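Local coordinates for protein PA1221 (Pseudomonas aeruginosa, PDB 4DG8) that is a member of the ANL superfamily of AMP-binding enzymes, carries a phosphopantetheine attachment region near its C-terminus, and holds adenosine monophosphate in its pocket, at residues S19-P27 against I363-A371. Numbering follows the deposited sequence.
Sequences SLLDLYAHP and IVAFGAGLA
The imidazole of His26 meets the methyl group of Ala368 obliquely, its CD2 lying 3.5 Å from Ala368 CB. At the edge of the same ring, and in its plane, sit two carbonyl oxygens of its own loop, Leu20 O and Leu23 O. The first is gripped by a short, nearly straight hydrogen bond, His26 NE2 to Leu20 O at 2.6 Å, which enters in the carbonyl plane on a lone pair and fixes the rotation of the ring. With His26 CG anti to the carbonyl carbon (chi1 -61°), the ring is turned back so that its NE2 edge meets Leu20 O. Ala368 CB touches both the ring and the acceptor, lying 3.5 Å from Leu20 O, while Leu23 sets CD1 against Ala368, 3.7 Å from its CA. Farther along, Leu21 lays CB and CD2 against the bare backbone of Gly367, each 4.1 Å from Gly367 CA, and Leu21 O receives a CA-H...O contact from that glycine. Beyond the contact, helix 186-193 touches His26 and Leu23 through Ala187, and Ala343 of the neighbouring strand 342-347 touches Leu21. The N-terminal loop leading into helix 29-39 is thereby packed on the end of strand 361-367, where the chain leaves an antiparallel sheet through a type I beta turn, Gly367 to Leu370, in this AMP-binding enzyme of the ANL superfamily.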
loop_
_atom_site.group_PDB
_atom_site.type_symbol
_atom_site.label_atom_id
_atom_site.label_comp_id
_atom_site.label_asym_id
_atom_site.label_seq_id
_atom_site.Cartn_x
_atom_site.Cartn_y
_atom_site.Cartn_z
ATOM N N SER A 19 -9.321 18.036 -15.950
ATOM C CA SER A 19 -9.465 18.828 -14.726
ATOM C C SER A 19 -9.847 18.026 -13.500
ATOM O O SER A 19 -9.708 18.530 -12.389
ATOM C CB SER A 19 -10.527 19.916 -14.886
ATOM O OG SER A 19 -11.782 19.440 -14.408
ATOM N N LEU A 20 -10.269 16.776 -13.662
ATOM C CA LEU A 20 -10.249 15.900 -12.510
ATOM C C LEU A 20 -8.776 15.622 -12.253
ATOM O O LEU A 20 -8.393 15.166 -11.176
ATOM C CB LEU A 20 -11.018 14.601 -12.743
ATOM C CG LEU A 20 -12.527 14.667 -12.481
ATOM C CD1 LEU A 20 -13.131 13.267 -12.408
ATOM C CD2 LEU A 20 -12.832 15.457 -11.212
ATOM N N LEU A 21 -7.954 15.914 -13.257
ATOM C CA LEU A 21 -6.523 15.661 -13.171
ATOM C C LEU A 21 -5.829 16.706 -12.299
ATOM O O LEU A 21 -4.679 16.535 -11.903
ATOM C CB LEU A 21 -5.909 15.636 -14.565
ATOM C CG LEU A 21 -6.557 14.627 -15.509
ATOM C CD1 LEU A 21 -6.099 14.872 -16.940
ATOM C CD2 LEU A 21 -6.265 13.188 -15.058
ATOM N N ASP A 22 -6.555 17.776 -11.998
ATOM C CA ASP A 22 -6.076 18.860 -11.154
ATOM C C ASP A 22 -6.283 18.485 -9.692
ATOM O O ASP A 22 -7.397 18.125 -9.295
ATOM C CB ASP A 22 -6.873 20.124 -11.483
ATOM C CG ASP A 22 -6.483 21.326 -10.625
ATOM O OD1 ASP A 22 -5.326 21.398 -10.154
ATOM O OD2 ASP A 22 -7.347 22.222 -10.446
ATOM N N LEU A 23 -5.222 18.569 -8.892
ATOM C CA LEU A 23 -5.334 18.292 -7.457
ATOM C C LEU A 23 -6.416 19.134 -6.779
ATOM O O LEU A 23 -7.156 18.635 -5.929
ATOM C CB LEU A 23 -4.000 18.492 -6.741
ATOM C CG LEU A 23 -3.090 17.263 -6.701
ATOM C CD1 LEU A 23 -2.396 17.064 -8.051
ATOM C CD2 LEU A 23 -2.062 17.395 -5.593
ATOM N N TYR A 24 -6.511 20.406 -7.154
ATOM C CA TYR A 24 -7.460 21.322 -6.518
ATOM C C TYR A 24 -8.915 21.052 -6.895
ATOM O O TYR A 24 -9.825 21.719 -6.397
ATOM C CB TYR A 24 -7.072 22.778 -6.792
ATOM C CG TYR A 24 -5.667 23.037 -6.337
ATOM C CD1 TYR A 24 -5.361 23.055 -4.981
ATOM C CD2 TYR A 24 -4.634 23.207 -7.251
ATOM C CE1 TYR A 24 -4.077 23.265 -4.541
ATOM C CE2 TYR A 24 -3.330 23.410 -6.822
ATOM C CZ TYR A 24 -3.063 23.437 -5.461
ATOM O OH TYR A 24 -1.788 23.639 -5.003
ATOM N N ALA A 25 -9.130 20.091 -7.792
ATOM C CA ALA A 25 -10.485 19.694 -8.166
ATOM C C ALA A 25 -11.013 18.661 -7.182
ATOM O O ALA A 25 -12.128 18.170 -7.315
ATOM C CB ALA A 25 -10.512 19.138 -9.576
ATOM N N HIS A 26 -10.196 18.333 -6.189
ATOM C CA HIS A 26 -10.564 17.309 -5.224
ATOM C C HIS A 26 -10.590 17.909 -3.827
ATOM O O HIS A 26 -9.822 18.814 -3.528
ATOM C CB HIS A 26 -9.602 16.114 -5.347
ATOM C CG HIS A 26 -9.639 15.481 -6.704
ATOM N ND1 HIS A 26 -10.512 14.461 -7.024
ATOM C CD2 HIS A 26 -8.968 15.774 -7.843
ATOM C CE1 HIS A 26 -10.343 14.121 -8.291
ATOM N NE2 HIS A 26 -9.408 14.897 -8.810
ATOM N N PRO A 27 -11.510 17.439 -2.979
ATOM C CA PRO A 27 -11.611 18.036 -1.643
ATOM C C PRO A 27 -10.518 17.474 -0.737
ATOM O O PRO A 27 -9.947 16.418 -1.050
ATOM C CB PRO A 27 -13.003 17.592 -1.175
ATOM C CG PRO A 27 -13.126 16.170 -1.792
ATOM C CD PRO A 27 -12.405 16.272 -3.142
ATOM N N ILE A 363 4.321 2.428 -18.927
ATOM C CA ILE A 363 3.186 3.154 -18.373
ATOM C C ILE A 363 3.653 4.452 -17.724
ATOM O O ILE A 363 4.597 4.462 -16.931
ATOM C CB ILE A 363 2.430 2.315 -17.329
ATOM C CG1 ILE A 363 1.827 1.061 -17.958
ATOM C CG2 ILE A 363 1.309 3.127 -16.690
ATOM C CD1 ILE A 363 1.187 0.133 -16.900
ATOM N N VAL A 364 2.995 5.548 -18.086
ATOM C CA VAL A 364 3.262 6.858 -17.511
ATOM C C VAL A 364 1.958 7.426 -16.967
ATOM O O VAL A 364 0.943 7.425 -17.657
ATOM C CB VAL A 364 3.802 7.828 -18.581
ATOM C CG1 VAL A 364 3.999 9.210 -17.986
ATOM C CG2 VAL A 364 5.099 7.279 -19.188
ATOM N N ALA A 365 1.990 7.910 -15.731
ATOM C CA ALA A 365 0.780 8.337 -15.048
ATOM C C ALA A 365 0.780 9.838 -14.837
ATOM O O ALA A 365 1.813 10.436 -14.547
ATOM C CB ALA A 365 0.648 7.622 -13.704
ATOM N N PHE A 366 -0.394 10.432 -14.976
ATOM C CA PHE A 366 -0.601 11.855 -14.766
ATOM C C PHE A 366 -1.753 12.024 -13.801
ATOM O O PHE A 366 -2.590 11.121 -13.638
ATOM C CB PHE A 366 -1.050 12.540 -16.070
ATOM C CG PHE A 366 -0.098 12.400 -17.214
ATOM C CD1 PHE A 366 0.791 13.417 -17.516
ATOM C CD2 PHE A 366 -0.136 11.279 -18.037
ATOM C CE1 PHE A 366 1.666 13.309 -18.598
ATOM C CE2 PHE A 366 0.724 11.159 -19.121
ATOM C CZ PHE A 366 1.633 12.175 -19.405
ATOM N N GLY A 367 -1.865 13.224 -13.249
ATOM C CA GLY A 367 -3.069 13.569 -12.524
ATOM C C GLY A 367 -3.000 13.699 -11.023
ATOM O O GLY A 367 -1.929 13.880 -10.412
ATOM N N ALA A 368 -4.184 13.682 -10.434
ATOM C CA ALA A 368 -4.369 14.114 -9.054
ATOM C C ALA A 368 -3.855 13.085 -8.041
ATOM O O ALA A 368 -3.800 13.362 -6.839
ATOM C CB ALA A 368 -5.842 14.438 -8.829
ATOM N N GLY A 369 -3.498 11.894 -8.532
ATOM C CA GLY A 369 -2.908 10.854 -7.699
ATOM C C GLY A 369 -1.402 10.965 -7.485
ATOM O O GLY A 369 -0.865 10.292 -6.605
ATOM N N LEU A 370 -0.716 11.810 -8.269
ATOM C CA LEU A 370 0.744 11.903 -8.185
ATOM C C LEU A 370 1.201 12.387 -6.809
ATOM O O LEU A 370 0.683 13.366 -6.265
ATOM C CB LEU A 370 1.345 12.801 -9.289
ATOM C CG LEU A 370 1.087 12.435 -10.759
ATOM C CD1 LEU A 370 1.790 13.405 -11.694
ATOM C CD2 LEU A 370 1.482 10.983 -11.072
ATOM N N ALA A 371 2.167 11.688 -6.237
ATOM C CA ALA A 371 2.687 12.089 -4.941
ATOM C C ALA A 371 3.417 13.418 -5.111
ATOM O O ALA A 371 3.793 13.795 -6.227
ATOM C CB ALA A 371 3.623 11.017 -4.370
#